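Local coordinates for protein alginate lyase (Bacteroides ovatus, PDB 3NNB) that probably depolymerises the polysaccharide alginate by beta-elimination, at residues A[257-262]-A[311-316]; A[267-272]-A[328-333]. One frame throughout, in Å; residues are numbered along the deposited sequence.

Overall arrangement
Contacts 1 and 2 follow one another along the same part of the chain and interlock: 257-262 and 267-272 come first, and their partners 311-316 and 328-333 follow in the same order. Their centres are about 15 Å apart, and each lies about 21 Å from the centre of the chain, on the same side of it. The aromatic ring of Phe316 joins them, its CZ 3.7 Å from CE2 of Tyr330 and 3.8 Å from CD2 of Leu269. Contact 2 borders bound molecules: the side chain of Arg271 comes within about 2 Å, nearest atoms, of a citrate probably left from crystallisation, which may mark an anion-binding pocket.

Contact 1 of 2, residues A[257-262]-A[311-316]; sequences AQIEPD and TAALKF
Ile259 meets Ala313 where helix 240-258 gives way to a loop that packs against helix 310-317, a junction in the helical architecture of the six-hairpin clan. The isoleucine is the first residue to leave helical geometry, and its CB is directed toward the facing helix. CD1 and CG2 of Ile259 rest together on one side of the Ala313 methyl, each 4.1 Å from CB of Ala313. The torsions explain this pairing: at chi1 -53° CG2 is anti to the backbone N, and CG1, extended at chi2 167°, brings CD1 to the same methyl. A beta-branched residue suits the place because it offers two apolar tips to one small partner, and alanine suits the helix because its small methyl lets the isoleucine come close to the helix backbone. Helix 274-293 adds Met285 against the isoleucine and Leu282 against the alanine.

Further along, the loop meets the helix through its backbone. The small methyl of Ala312 lets the carbonyl of Pro261 approach. CB of Phe316 is 3.9 Å from the carbonyl O of Asp262, and with CG anti to the backbone N (chi1 162°) the ring continues beyond this meeting. The carboxylate of Asp262 is engaged elsewhere, in a salt bridge with Lys264. No direct hydrogen bond crosses the contact; instead one water donates to Asp262 O at 3.0 Å and to Ala312 O at 2.8 Å, and Ala312 O also accepts the helical bond from Phe316 N.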
loop_
_atom_site.group_PDB
_atom_site.type_symbol
_atom_site.label_atom_id
_atom_site.label_comp_id
_atom_site.label_asym_id
_atom_site.label_seq_id
_atom_site.Cartn_x
_atom_site.Cartn_y
_atom_site.Cartn_z
ATOM N N ALA A 257 19.407 3.914 7.025
ATOM C CA ALA A 257 19.065 5.159 7.676
ATOM C C ALA A 257 18.040 4.903 8.803
ATOM O O ALA A 257 18.135 5.510 9.866
ATOM C CB ALA A 257 18.503 6.146 6.666
ATOM N N GLN A 258 17.060 4.061 8.527
ATOM C CA GLN A 258 15.848 3.873 9.363
ATOM C C GLN A 258 15.881 2.690 10.338
ATOM O O GLN A 258 15.062 2.651 11.263
ATOM C CB GLN A 258 14.595 3.762 8.485
ATOM C CG GLN A 258 14.375 4.978 7.606
ATOM C CD GLN A 258 13.031 5.037 6.942
ATOM O OE1 GLN A 258 12.030 4.432 7.402
ATOM N NE2 GLN A 258 12.981 5.802 5.832
ATOM N N ILE A 259 16.826 1.766 10.144
ATOM C CA ILE A 259 17.011 0.619 11.004
ATOM C C ILE A 259 18.318 0.764 11.792
ATOM O O ILE A 259 19.370 0.996 11.231
ATOM C CB ILE A 259 17.013 -0.704 10.206
ATOM C CG1 ILE A 259 15.749 -0.812 9.326
ATOM C CG2 ILE A 259 17.171 -1.925 11.115
ATOM C CD1 ILE A 259 15.885 -1.939 8.287
ATOM N N GLU A 260 18.222 0.678 13.117
ATOM C CA GLU A 260 19.415 0.717 13.951
ATOM C C GLU A 260 20.076 -0.662 14.004
ATOM O O GLU A 260 19.507 -1.669 13.574
ATOM C CB GLU A 260 19.046 1.196 15.347
ATOM C CG GLU A 260 18.601 2.601 15.405
ATOM C CD GLU A 260 19.705 3.590 15.149
ATOM O OE1 GLU A 260 20.749 3.559 15.872
ATOM O OE2 GLU A 260 19.547 4.398 14.210
ATOM N N PRO A 261 21.310 -0.731 14.531
ATOM C CA PRO A 261 21.987 -2.009 14.453
ATOM C C PRO A 261 21.322 -3.145 15.252
ATOM O O PRO A 261 21.578 -4.320 14.994
ATOM C CB PRO A 261 23.404 -1.674 14.975
ATOM C CG PRO A 261 23.586 -0.282 14.641
ATOM C CD PRO A 261 22.215 0.351 14.932
ATOM N N ASP A 262 20.465 -2.815 16.225
ATOM C CA ASP A 262 19.690 -3.806 16.934
ATOM C C ASP A 262 18.307 -4.074 16.317
ATOM O O ASP A 262 17.507 -4.789 16.921
ATOM C CB ASP A 262 19.560 -3.389 18.399
ATOM C CG ASP A 262 18.845 -2.039 18.588
ATOM O OD1 ASP A 262 18.414 -1.425 17.606
ATOM O OD2 ASP A 262 18.725 -1.546 19.739
ATOM N N THR A 311 16.587 -8.266 8.255
ATOM C CA THR A 311 16.641 -9.334 9.236
ATOM C C THR A 311 16.730 -8.759 10.665
ATOM O O THR A 311 16.041 -9.225 11.556
ATOM C CB THR A 311 17.843 -10.276 8.980
ATOM O OG1 THR A 311 17.665 -10.923 7.702
ATOM C CG2 THR A 311 17.949 -11.341 10.096
ATOM N N ALA A 312 17.534 -7.728 10.867
ATOM C CA ALA A 312 17.655 -7.142 12.199
ATOM C C ALA A 312 16.320 -6.559 12.634
ATOM O O ALA A 312 15.875 -6.761 13.761
ATOM C CB ALA A 312 18.723 -6.097 12.235
ATOM N N ALA A 313 15.648 -5.921 11.691
ATOM C CA ALA A 313 14.363 -5.301 11.998
ATOM C C ALA A 313 13.316 -6.367 12.395
ATOM O O ALA A 313 12.484 -6.146 13.271
ATOM C CB ALA A 313 13.889 -4.413 10.810
ATOM N N LEU A 314 13.314 -7.508 11.697
ATOM C CA LEU A 314 12.453 -8.628 12.025
ATOM C C LEU A 314 12.774 -9.237 13.372
ATOM O O LEU A 314 11.855 -9.560 14.149
ATOM C CB LEU A 314 12.573 -9.713 10.936
ATOM C CG LEU A 314 11.948 -9.367 9.583
ATOM C CD1 LEU A 314 12.492 -10.342 8.516
ATOM C CD2 LEU A 314 10.397 -9.445 9.588
ATOM N N LYS A 315 14.063 -9.410 13.662
ATOM C CA LYS A 315 14.487 -9.996 14.921
ATOM C C LYS A 315 14.117 -9.121 16.136
ATOM O O LYS A 315 13.876 -9.650 17.224
ATOM C CB LYS A 315 15.998 -10.285 14.898
ATOM C CG LYS A 315 16.451 -11.510 14.108
ATOM C CD LYS A 315 17.967 -11.616 14.189
ATOM C CE LYS A 315 18.568 -12.725 13.337
ATOM N NZ LYS A 315 20.058 -12.520 13.158
ATOM N N PHE A 316 14.055 -7.797 15.963
ATOM C CA PHE A 316 13.545 -6.899 17.032
ATOM C C PHE A 316 12.066 -7.242 17.300
ATOM O O PHE A 316 11.598 -7.260 18.448
ATOM C CB PHE A 316 13.690 -5.412 16.629
ATOM C CG PHE A 316 12.815 -4.505 17.451
ATOM C CD1 PHE A 316 13.193 -4.132 18.721
ATOM C CD2 PHE A 316 11.562 -4.115 16.957
ATOM C CE1 PHE A 316 12.389 -3.327 19.466
ATOM C CE2 PHE A 316 10.730 -3.307 17.716
ATOM C CZ PHE A 316 11.125 -2.936 18.984
HETATM O O HOH W 1 17.661 -7.550 15.789
#

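Contact 2 of 2, residues A[267-272]-A[328-333]; sequences LELART and WPYQQI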
loop_
_atom_site.group_PDB
_atom_site.type_symbol
_atom_site.label_atom_id
_atom_site.label_comp_id
_atom_site.label_asym_id
_atom_site.label_seq_id
_atom_site.Cartn_x
_atom_site.Cartn_y
_atom_site.Cartn_z
ATOM N N LEU A 267 12.121 6.020 14.581
ATOM C CA LEU A 267 11.098 6.996 14.203
ATOM C C LEU A 267 9.692 6.394 14.200
ATOM O O LEU A 267 8.709 7.132 14.341
ATOM C CB LEU A 267 11.396 7.640 12.856
ATOM C CG LEU A 267 12.715 8.414 12.781
ATOM C CD1 LEU A 267 13.043 8.886 11.330
ATOM C CD2 LEU A 267 12.710 9.602 13.797
ATOM N N GLU A 268 9.606 5.073 14.025
ATOM C CA GLU A 268 8.347 4.356 14.157
ATOM C C GLU A 268 8.042 4.027 15.628
ATOM O O GLU A 268 6.899 4.079 16.056
ATOM C CB GLU A 268 8.363 3.089 13.325
ATOM C CG GLU A 268 8.897 3.280 11.888
ATOM C CD GLU A 268 8.224 4.402 11.140
ATOM O OE1 GLU A 268 7.016 4.696 11.411
ATOM O OE2 GLU A 268 8.930 5.028 10.303
ATOM N N LEU A 269 9.061 3.683 16.420
ATOM C CA LEU A 269 8.836 3.323 17.831
ATOM C C LEU A 269 8.407 4.516 18.688
ATOM O O LEU A 269 7.895 4.317 19.790
ATOM C CB LEU A 269 10.109 2.673 18.424
ATOM C CG LEU A 269 10.438 1.301 17.789
ATOM C CD1 LEU A 269 11.822 0.766 18.276
ATOM C CD2 LEU A 269 9.280 0.291 18.075
ATOM N N ALA A 270 8.637 5.729 18.194
ATOM C CA ALA A 270 8.233 6.938 18.933
ATOM C C ALA A 270 6.740 7.225 18.766
ATOM O O ALA A 270 6.212 8.124 19.443
ATOM C CB ALA A 270 9.021 8.135 18.460
ATOM N N ARG A 271 6.068 6.523 17.864
ATOM C CA ARG A 271 4.652 6.810 17.586
ATOM C C ARG A 271 3.684 6.248 18.613
ATOM O O ARG A 271 4.012 5.313 19.355
ATOM C CB ARG A 271 4.278 6.263 16.212
ATOM C CG ARG A 271 5.195 6.781 15.059
ATOM C CD ARG A 271 5.172 8.292 14.893
ATOM N NE ARG A 271 3.856 8.722 14.463
ATOM C CZ ARG A 271 3.437 8.731 13.204
ATOM N NH1 ARG A 271 4.231 8.319 12.199
ATOM N NH2 ARG A 271 2.198 9.130 12.929
ATOM N N THR A 272 2.436 6.789 18.629
ATOM C CA THR A 272 1.406 6.248 19.514
ATOM C C THR A 272 0.949 4.863 19.090
ATOM O O THR A 272 0.455 4.089 19.913
ATOM C CB THR A 272 0.181 7.158 19.660
ATOM O OG1 THR A 272 -0.428 7.301 18.400
ATOM C CG2 THR A 272 0.550 8.534 20.205
ATOM N N TRP A 328 5.434 -5.008 25.814
ATOM C CA TRP A 328 5.842 -4.109 24.730
ATOM C C TRP A 328 6.112 -2.713 25.305
ATOM O O TRP A 328 5.197 -2.020 25.745
ATOM C CB TRP A 328 4.690 -4.046 23.700
ATOM C CG TRP A 328 4.805 -3.045 22.624
ATOM C CD1 TRP A 328 3.981 -1.982 22.438
ATOM C CD2 TRP A 328 5.687 -3.075 21.499
ATOM N NE1 TRP A 328 4.331 -1.294 21.298
ATOM C CE2 TRP A 328 5.381 -1.946 20.696
ATOM C CE3 TRP A 328 6.720 -3.918 21.098
ATOM C CZ2 TRP A 328 6.084 -1.643 19.532
ATOM C CZ3 TRP A 328 7.417 -3.603 19.939
ATOM C CH2 TRP A 328 7.082 -2.479 19.164
ATOM N N PRO A 329 7.392 -2.291 25.320
ATOM C CA PRO A 329 7.775 -1.078 26.017
ATOM C C PRO A 329 7.666 0.220 25.184
ATOM O O PRO A 329 8.451 1.137 25.365
ATOM C CB PRO A 329 9.218 -1.379 26.418
ATOM C CG PRO A 329 9.739 -2.217 25.233
ATOM C CD PRO A 329 8.572 -3.028 24.792
ATOM N N TYR A 330 6.690 0.259 24.285
ATOM C CA TYR A 330 6.402 1.404 23.444
ATOM C C TYR A 330 4.875 1.546 23.466
ATOM O O TYR A 330 4.164 0.698 24.003
ATOM C CB TYR A 330 6.881 1.146 22.001
ATOM C CG TYR A 330 8.342 0.706 21.951
ATOM C CD1 TYR A 330 9.367 1.640 22.062
ATOM C CD2 TYR A 330 8.701 -0.630 21.879
ATOM C CE1 TYR A 330 10.695 1.255 22.043
ATOM C CE2 TYR A 330 10.011 -1.018 21.908
ATOM C CZ TYR A 330 11.004 -0.062 21.988
ATOM O OH TYR A 330 12.344 -0.443 22.022
ATOM N N GLN A 331 4.364 2.587 22.832
ATOM C CA GLN A 331 2.940 2.771 22.774
ATOM C C GLN A 331 2.290 1.889 21.692
ATOM O O GLN A 331 2.886 1.598 20.646
ATOM C CB GLN A 331 2.615 4.238 22.509
ATOM C CG GLN A 331 3.134 5.218 23.548
ATOM C CD GLN A 331 2.855 6.677 23.139
ATOM O OE1 GLN A 331 1.813 7.196 23.460
ATOM N NE2 GLN A 331 3.742 7.262 22.326
ATOM N N GLN A 332 1.020 1.531 21.900
ATOM C CA GLN A 332 0.179 0.970 20.868
ATOM C C GLN A 332 -1.252 1.179 21.333
ATOM O O GLN A 332 -1.856 0.328 22.010
ATOM C CB GLN A 332 0.441 -0.502 20.551
ATOM C CG GLN A 332 -0.399 -1.056 19.440
ATOM C CD GLN A 332 -0.164 -0.440 18.056
ATOM O OE1 GLN A 332 0.946 0.039 17.734
ATOM N NE2 GLN A 332 -1.250 -0.385 17.239
ATOM N N ILE A 333 -1.778 2.333 20.976
ATOM C CA ILE A 333 -3.007 2.826 21.599
ATOM C C ILE A 333 -4.308 2.146 21.152
ATOM O O ILE A 333 -5.352 2.345 21.785
ATOM C CB ILE A 333 -3.143 4.361 21.469
ATOM C CG1 ILE A 333 -3.218 4.773 19.978
ATOM C CG2 ILE A 333 -1.999 5.081 22.249
ATOM C CD1 ILE A 333 -3.608 6.245 19.726
HETATM O O HOH W 2 5.871 4.807 21.525
HETATM O O HOH W 3 4.144 9.588 21.018
#
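Leu269 lies against Tyr330 and Trp328: its CB and both methyls meet the tyrosine ring, and CD2 also reaches the indole. Its CG is anti to the carbonyl carbon (chi1 -67°), which helps carry CD2 over the centre of the tyrosine face in a CH-pi contact, 3.9 Å from the Tyr330 ring centroid and only 9° off the ring normal. The same Leu269 CD2 is 3.7 Å from CH2 of Trp328. Tyr330 CD2, in turn, lies over one face of the Trp328 ring, toward its rim. Leucine suits this place, its forked end filling the angle between the rings. With alanine in place of the tyrosine, Leu269 CD2 would probably lose its aromatic face and a gap would open beside the indole.

Leu269 O also accepts a hydrogen bond from a water, 2.7 Å away, that donates to Arg271 O and accepts from Gln331 N, tying the turn to the facing loop. Ala270 contributes its carbonyl O to a second water, which sits 2.7 Å from Gln331 NE2; the long glutamine amide can span to it. The guanidinium of Arg271 makes a salt bridge with Asp86, a cation-pi contact with Tyr277 and a hydrogen bond to the citrate.

At Thr272 the backbones bond directly: Ile333 N donates to Thr272 O at 3.0 Å, bent at 142°. Thr272 OG1, hydrogen-bonded to Asp86 O, is crossed by Ile333 CD1 at 3.6 Å, and Thr272 CG2 lies against the Gln331 amide.

The contact thus fastens helix 266-269 and the turn after it to the loop between helices 310-317 and 336-351, beside helix 274-293, where Ala274 and Leu275 touch Tyr330 and Trp328.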